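Local atomic coordinates of putative peptide binding protein (Ruminococcus gnavus, PDB entry 3NOH), a protein that probably binds peptides, in the manner of periplasmic-type binding proteins. Residues 62-73 with 109-117. Sequence-based numbering, arbitrary orientation.
Sequences FDIYVSETDYAL and KYEAFLSES
Y65 lays its ring beside the loop leading into strand 112-116: CE2 sits 3.6 Å from Y110 CB, with K109 O at the ring edge near its plane. A chi1 of -62° puts CG beside the backbone N and sends the ring back toward 109-110, where R104 NH1 hydrogen-bonds to both Y65 OH and K109 O. Replacing Y65 by an alanine is likely to open a gap beside Y110 CB and deprive R104 of a hydrogen-bond partner. The backbones illustrate parallel pairing: Y65 N donates to A112 O (2.9 Å) and Y65 O accepts from L114 N (3.0 Å), nearly straight at 167°. At the strand entrance D63 O takes a weak bond from A112 N, while E111 OE1 accepts D63 N at 2.8 Å; the D63 carboxylate forms a salt bridge with K94 and a hydrogen bond with Q92. On the face of I64 and A112, I64 CG2 meets L114 CD1 at 3.9 Å. Where the strands part, water bridges S67 N to L114 O, and a second joins D70 OD2 to E116 N, while D70 OD1 caps helix 71-86 through L73 N. L73 CD2 packs tightly on S115 CA. The pair is central in the mixed sheet, flanked by strands 90-96 and 22-27, with helix 71-86 covering I64 and L114.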
ATOM      1  N   PHE A  62      -0.144  -3.114 -10.124  1.00 24.92           N
ATOM      2  CA  PHE A  62       0.818  -3.405  -9.057  1.00 23.61           C
ATOM      3  C   PHE A  62       0.152  -4.185  -7.953  1.00 25.31           C
ATOM      4  O   PHE A  62      -1.076  -4.224  -7.849  1.00 24.92           O
ATOM      5  CB  PHE A  62       1.521  -2.142  -8.508  1.00 24.40           C
ATOM      6  CG  PHE A  62       0.611  -1.177  -7.801  1.00 23.00           C
ATOM      7  CD1 PHE A  62      -0.109  -0.221  -8.530  1.00 24.64           C
ATOM      8  CD2 PHE A  62       0.441  -1.226  -6.434  1.00 23.85           C
ATOM      9  CE1 PHE A  62      -0.976   0.649  -7.858  1.00 26.44           C
ATOM     10  CE2 PHE A  62      -0.416  -0.319  -5.765  1.00 26.92           C
ATOM     11  CZ  PHE A  62      -1.118   0.608  -6.484  1.00 27.22           C
ATOM     12  N   ASP A  63       0.964  -4.852  -7.156  1.00 21.46           N
ATOM     13  CA  ASP A  63       0.474  -5.624  -6.041  1.00 21.48           C
ATOM     14  C   ASP A  63       0.645  -4.834  -4.747  1.00 21.90           C
ATOM     15  O   ASP A  63       1.633  -4.101  -4.533  1.00 20.81           O
ATOM     16  CB  ASP A  63       1.236  -6.954  -5.943  1.00 21.99           C
ATOM     17  CG  ASP A  63       1.027  -7.867  -7.156  1.00 28.39           C
ATOM     18  OD1 ASP A  63       0.021  -7.724  -7.841  1.00 30.85           O
ATOM     19  OD2 ASP A  63       1.920  -8.732  -7.405  1.00 34.06           O
ATOM     20  N   ILE A  64      -0.260  -5.080  -3.808  1.00 19.57           N
ATOM     21  CA  ILE A  64      -0.143  -4.579  -2.456  1.00 20.15           C
ATOM     22  C   ILE A  64      -0.049  -5.754  -1.492  1.00 19.75           C
ATOM     23  O   ILE A  64      -0.950  -6.589  -1.437  1.00 19.83           O
ATOM     24  CB  ILE A  64      -1.356  -3.707  -2.026  1.00 21.38           C
ATOM     25  CG1 ILE A  64      -1.471  -2.505  -2.969  1.00 21.11           C
ATOM     26  CG2 ILE A  64      -1.186  -3.242  -0.561  1.00 22.77           C
ATOM     27  CD1 ILE A  64      -2.738  -1.639  -2.801  1.00 22.77           C
ATOM     28  N   TYR A  65       1.031  -5.867  -0.752  1.00 19.54           N
ATOM     29  CA  TYR A  65       1.186  -6.907   0.259  1.00 17.90           C
ATOM     30  C   TYR A  65       0.600  -6.487   1.603  1.00 20.55           C
ATOM     31  O   TYR A  65       0.567  -5.315   1.941  1.00 19.93           O
ATOM     32  CB  TYR A  65       2.657  -7.253   0.461  1.00 19.07           C
ATOM     33  CG  TYR A  65       3.389  -7.805  -0.722  1.00 20.00           C
ATOM     34  CD1 TYR A  65       2.737  -8.309  -1.814  1.00 21.42           C
ATOM     35  CD2 TYR A  65       4.778  -7.889  -0.675  1.00 20.04           C
ATOM     36  CE1 TYR A  65       3.442  -8.864  -2.903  1.00 23.88           C
ATOM     37  CE2 TYR A  65       5.488  -8.433  -1.725  1.00 21.86           C
ATOM     38  CZ  TYR A  65       4.818  -8.951  -2.812  1.00 25.87           C
ATOM     39  OH  TYR A  65       5.541  -9.481  -3.876  1.00 27.82           O
ATOM     40  N   VAL A  66       0.126  -7.455   2.369  1.00 17.31           N
ATOM     41  CA  VAL A  66      -0.480  -7.211   3.671  0.50 18.21           C
ATOM     42  C   VAL A  66      -0.170  -8.408   4.560  1.00 20.21           C
ATOM     43  O   VAL A  66      -0.117  -9.526   4.075  1.00 20.84           O
ATOM     44  CB  VAL A  66      -2.016  -7.005   3.548  0.50 19.51           C
ATOM     45  CG1 VAL A  66      -2.700  -8.232   2.921  0.50 16.01           C
ATOM     46  CG2 VAL A  66      -2.664  -6.688   4.902  0.50 19.79           C
ATOM     47  N   SER A  67      -0.021  -8.184   5.869  1.00 19.98           N
ATOM     48  CA  SER A  67       0.183  -9.317   6.751  1.00 19.26           C
ATOM     49  C   SER A  67      -1.128 -10.117   6.944  1.00 19.53           C
ATOM     50  O   SER A  67      -2.208  -9.553   7.224  1.00 20.70           O
ATOM     51  CB  SER A  67       0.595  -8.824   8.118  1.00 21.08           C
ATOM     52  OG  SER A  67       0.577  -9.896   9.071  1.00 21.46           O
ATOM     53  N   GLU A  68      -1.010 -11.426   6.797  1.00 19.65           N
ATOM     54  CA  GLU A  68      -2.161 -12.329   6.865  1.00 20.42           C
ATOM     55  C   GLU A  68      -2.811 -12.434   8.251  1.00 24.61           C
ATOM     56  O   GLU A  68      -3.931 -12.976   8.367  1.00 26.24           O
ATOM     57  CB  GLU A  68      -1.729 -13.723   6.388  1.00 22.31           C
ATOM     58  CG  GLU A  68      -0.768 -14.436   7.334  1.00 22.42           C
ATOM     59  CD  GLU A  68      -0.052 -15.651   6.690  1.00 27.30           C
ATOM     60  OE1 GLU A  68      -0.297 -15.936   5.472  1.00 29.09           O
ATOM     61  OE2 GLU A  68       0.780 -16.288   7.400  1.00 27.04           O
ATOM     62  N   THR A  69      -2.134 -11.939   9.302  1.00 21.98           N
ATOM     63  CA  THR A  69      -2.704 -11.895  10.614  1.00 22.51           C
ATOM     64  C   THR A  69      -3.270 -10.546  11.031  1.00 21.95           C
ATOM     65  O   THR A  69      -3.742 -10.397  12.151  1.00 24.30           O
ATOM     66  CB  THR A  69      -1.719 -12.453  11.672  1.00 24.07           C
ATOM     67  OG1 THR A  69      -0.451 -11.822  11.546  1.00 23.22           O
ATOM     68  CG2 THR A  69      -1.502 -13.974  11.467  1.00 24.13           C
ATOM     69  N   ASP A  70      -3.247  -9.570  10.119  1.00 22.86           N
ATOM     70  CA  ASP A  70      -3.864  -8.301  10.382  1.00 22.23           C
ATOM     71  C   ASP A  70      -5.234  -8.322   9.677  1.00 23.01           C
ATOM     72  O   ASP A  70      -5.390  -7.852   8.549  1.00 22.28           O
ATOM     73  CB  ASP A  70      -2.970  -7.140   9.864  1.00 23.37           C
ATOM     74  CG  ASP A  70      -3.465  -5.801  10.333  1.00 24.17           C
ATOM     75  OD1 ASP A  70      -4.691  -5.694  10.717  1.00 25.97           O
ATOM     76  OD2 ASP A  70      -2.659  -4.830  10.311  1.00 24.43           O
ATOM     77  N   TYR A  71      -6.210  -8.901  10.338  1.00 25.04           N
ATOM     78  CA  TYR A  71      -7.473  -9.203   9.657  1.00 24.87           C
ATOM     79  C   TYR A  71      -8.231  -7.962   9.231  1.00 28.39           C
ATOM     80  O   TYR A  71      -8.821  -7.922   8.137  1.00 27.91           O
ATOM     81  CB  TYR A  71      -8.340 -10.097  10.523  1.00 29.18           C
ATOM     82  CG  TYR A  71      -7.634 -11.329  11.053  1.00 26.16           C
ATOM     83  CD1 TYR A  71      -6.801 -12.086  10.231  1.00 31.39           C
ATOM     84  CD2 TYR A  71      -7.839 -11.761  12.360  1.00 33.09           C
ATOM     85  CE1 TYR A  71      -6.157 -13.221  10.703  1.00 31.31           C
ATOM     86  CE2 TYR A  71      -7.190 -12.900  12.856  1.00 32.46           C
ATOM     87  CZ  TYR A  71      -6.352 -13.618  12.024  1.00 36.64           C
ATOM     88  OH  TYR A  71      -5.699 -14.736  12.491  1.00 38.76           O
ATOM     89  N   ALA A  72      -8.215  -6.934  10.085  1.00 26.90           N
ATOM     90  CA  ALA A  72      -8.862  -5.686   9.765  1.00 27.60           C
ATOM     91  C   ALA A  72      -8.194  -5.036   8.561  1.00 23.54           C
ATOM     92  O   ALA A  72      -8.901  -4.491   7.709  1.00 26.68           O
ATOM     93  CB  ALA A  72      -8.832  -4.717  10.936  1.00 28.92           C
ATOM     94  N   LEU A  73      -6.869  -5.062   8.510  1.00 24.10           N
ATOM     95  CA  LEU A  73      -6.142  -4.480   7.370  1.00 22.01           C
ATOM     96  C   LEU A  73      -6.357  -5.247   6.059  1.00 25.41           C
ATOM     97  O   LEU A  73      -6.365  -4.629   4.982  1.00 24.21           O
ATOM     98  CB  LEU A  73      -4.649  -4.278   7.647  1.00 20.53           C
ATOM     99  CG  LEU A  73      -3.915  -3.322   6.729  1.00 22.29           C
ATOM    100  CD1 LEU A  73      -4.549  -1.873   6.674  1.00 22.40           C
ATOM    101  CD2 LEU A  73      -2.416  -3.265   7.145  1.00 21.31           C
ATOM    102  N   LYS A 109      11.921  -6.575  -2.248  1.00 23.89           N
ATOM    103  CA  LYS A 109      11.195  -7.516  -3.099  0.50 24.52           C
ATOM    104  C   LYS A 109       9.692  -7.320  -2.873  1.00 21.16           C
ATOM    105  O   LYS A 109       8.928  -8.216  -2.420  1.00 21.70           O
ATOM    106  CB  LYS A 109      11.737  -8.940  -2.934  0.50 24.28           C
ATOM    107  CG  LYS A 109      13.137  -9.076  -3.602  0.50 27.14           C
ATOM    108  CD  LYS A 109      14.112 -10.105  -2.944  0.50 37.65           C
ATOM    109  CE  LYS A 109      13.872 -11.584  -3.332  0.50 41.86           C
ATOM    110  NZ  LYS A 109      14.706 -12.097  -4.472  0.50 41.32           N
ATOM    111  N   TYR A 110       9.241  -6.104  -3.203  1.00 21.79           N
ATOM    112  CA  TYR A 110       7.842  -5.755  -3.101  1.00 21.18           C
ATOM    113  C   TYR A 110       7.566  -4.600  -4.042  1.00 23.32           C
ATOM    114  O   TYR A 110       8.499  -3.940  -4.474  1.00 22.07           O
ATOM    115  CB  TYR A 110       7.423  -5.390  -1.640  1.00 21.81           C
ATOM    116  CG  TYR A 110       7.921  -4.021  -1.212  1.00 19.85           C
ATOM    117  CD1 TYR A 110       9.229  -3.823  -0.818  1.00 22.82           C
ATOM    118  CD2 TYR A 110       7.053  -2.931  -1.205  1.00 21.43           C
ATOM    119  CE1 TYR A 110       9.672  -2.546  -0.417  1.00 22.69           C
ATOM    120  CE2 TYR A 110       7.479  -1.663  -0.841  1.00 23.24           C
ATOM    121  CZ  TYR A 110       8.788  -1.485  -0.426  1.00 23.96           C
ATOM    122  OH  TYR A 110       9.258  -0.254  -0.083  1.00 25.98           O
ATOM    123  N   GLU A 111       6.293  -4.337  -4.306  1.00 20.92           N
ATOM    124  CA  GLU A 111       5.867  -3.196  -5.116  1.00 21.36           C
ATOM    125  C   GLU A 111       5.268  -2.184  -4.168  1.00 22.54           C
ATOM    126  O   GLU A 111       5.782  -1.054  -4.056  1.00 23.34           O
ATOM    127  CB  GLU A 111       4.891  -3.641  -6.229  1.00 21.93           C
ATOM    128  CG  GLU A 111       5.527  -4.779  -7.043  1.00 24.42           C
ATOM    129  CD  GLU A 111       4.762  -5.224  -8.259  1.00 28.45           C
ATOM    130  OE1 GLU A 111       3.563  -4.966  -8.319  1.00 22.69           O
ATOM    131  OE2 GLU A 111       5.379  -5.893  -9.132  1.00 30.18           O
ATOM    132  N   ALA A 112       4.193  -2.565  -3.483  1.00 20.10           N
ATOM    133  CA  ALA A 112       3.569  -1.725  -2.427  1.00 20.52           C
ATOM    134  C   ALA A 112       3.133  -2.613  -1.273  1.00 19.76           C
ATOM    135  O   ALA A 112       2.978  -3.822  -1.431  1.00 20.00           O
ATOM    136  CB  ALA A 112       2.387  -0.869  -2.950  1.00 20.97           C
ATOM    137  N   PHE A 113       2.977  -2.037  -0.090  1.00 18.84           N
ATOM    138  CA  PHE A 113       2.377  -2.743   1.009  1.00 19.41           C
ATOM    139  C   PHE A 113       1.577  -1.840   1.897  1.00 19.94           C
ATOM    140  O   PHE A 113       1.778  -0.608   1.927  1.00 20.14           O
ATOM    141  CB  PHE A 113       3.379  -3.584   1.838  1.00 19.98           C
ATOM    142  CG  PHE A 113       4.381  -2.800   2.656  1.00 19.79           C
ATOM    143  CD1 PHE A 113       4.053  -2.360   3.918  1.00 20.88           C
ATOM    144  CD2 PHE A 113       5.641  -2.525   2.154  1.00 18.98           C
ATOM    145  CE1 PHE A 113       4.961  -1.676   4.688  1.00 20.46           C
ATOM    146  CE2 PHE A 113       6.560  -1.842   2.917  1.00 20.54           C
ATOM    147  CZ  PHE A 113       6.213  -1.388   4.186  1.00 23.07           C
ATOM    148  N   LEU A 114       0.711  -2.461   2.688  1.00 19.12           N
ATOM    149  CA  LEU A 114      -0.010  -1.809   3.778  1.00 19.70           C
ATOM    150  C   LEU A 114       0.376  -2.467   5.072  1.00 20.57           C
ATOM    151  O   LEU A 114       0.445  -3.692   5.135  1.00 20.37           O
ATOM    152  CB  LEU A 114      -1.510  -1.993   3.584  1.00 21.17           C
ATOM    153  CG  LEU A 114      -2.167  -1.122   2.527  1.00 23.25           C
ATOM    154  CD1 LEU A 114      -3.524  -1.728   2.111  1.00 24.98           C
ATOM    155  CD2 LEU A 114      -2.325   0.322   3.051  1.00 23.66           C
ATOM    156  N   SER A 115       0.590  -1.700   6.128  1.00 19.34           N
ATOM    157  CA  SER A 115       0.847  -2.322   7.422  1.00 19.89           C
ATOM    158  C   SER A 115       0.516  -1.384   8.552  1.00 19.15           C
ATOM    159  O   SER A 115       0.460  -0.151   8.402  1.00 21.15           O
ATOM    160  CB  SER A 115       2.315  -2.799   7.567  1.00 21.37           C
ATOM    161  OG  SER A 115       3.208  -1.692   7.764  1.00 21.52           O
ATOM    162  N   GLU A 116       0.327  -1.975   9.735  1.00 20.69           N
ATOM    163  CA  GLU A 116       0.424  -1.224  10.976  1.00 22.92           C
ATOM    164  C   GLU A 116       1.755  -0.476  10.928  1.00 22.27           C
ATOM    165  O   GLU A 116       2.761  -1.040  10.449  1.00 21.88           O
ATOM    166  CB  GLU A 116       0.411  -2.158  12.202  1.00 25.65           C
ATOM    167  CG  GLU A 116      -0.961  -2.738  12.417  1.00 28.97           C
ATOM    168  CD  GLU A 116      -1.161  -3.489  13.743  1.00 31.03           C
ATOM    169  OE1 GLU A 116      -0.246  -3.535  14.602  1.00 34.11           O
ATOM    170  OE2 GLU A 116      -2.354  -3.881  13.948  1.00 35.51           O
ATOM    171  N   SER A 117       1.774   0.746  11.421  1.00 23.73           N
ATOM    172  CA  SER A 117       2.924   1.621  11.226  1.00 23.93           C
ATOM    173  C   SER A 117       4.225   1.028  11.815  1.00 28.06           C
ATOM    174  O   SER A 117       5.300   1.277  11.227  1.00 29.64           O
ATOM    175  CB  SER A 117       2.685   3.009  11.778  1.00 24.91           C
ATOM    176  OG  SER A 117       2.470   2.993  13.172  1.00 27.18           O
TER
HETATM  177  O   HOH W   1       0.526  -5.734   7.021  1.00 19.87           O
HETATM  178  O   HOH W   2      -0.126  -4.915   9.593  1.00 21.07           O
HETATM  179  O   HOH W   3      -4.700  -3.574  12.491  1.00 29.66           O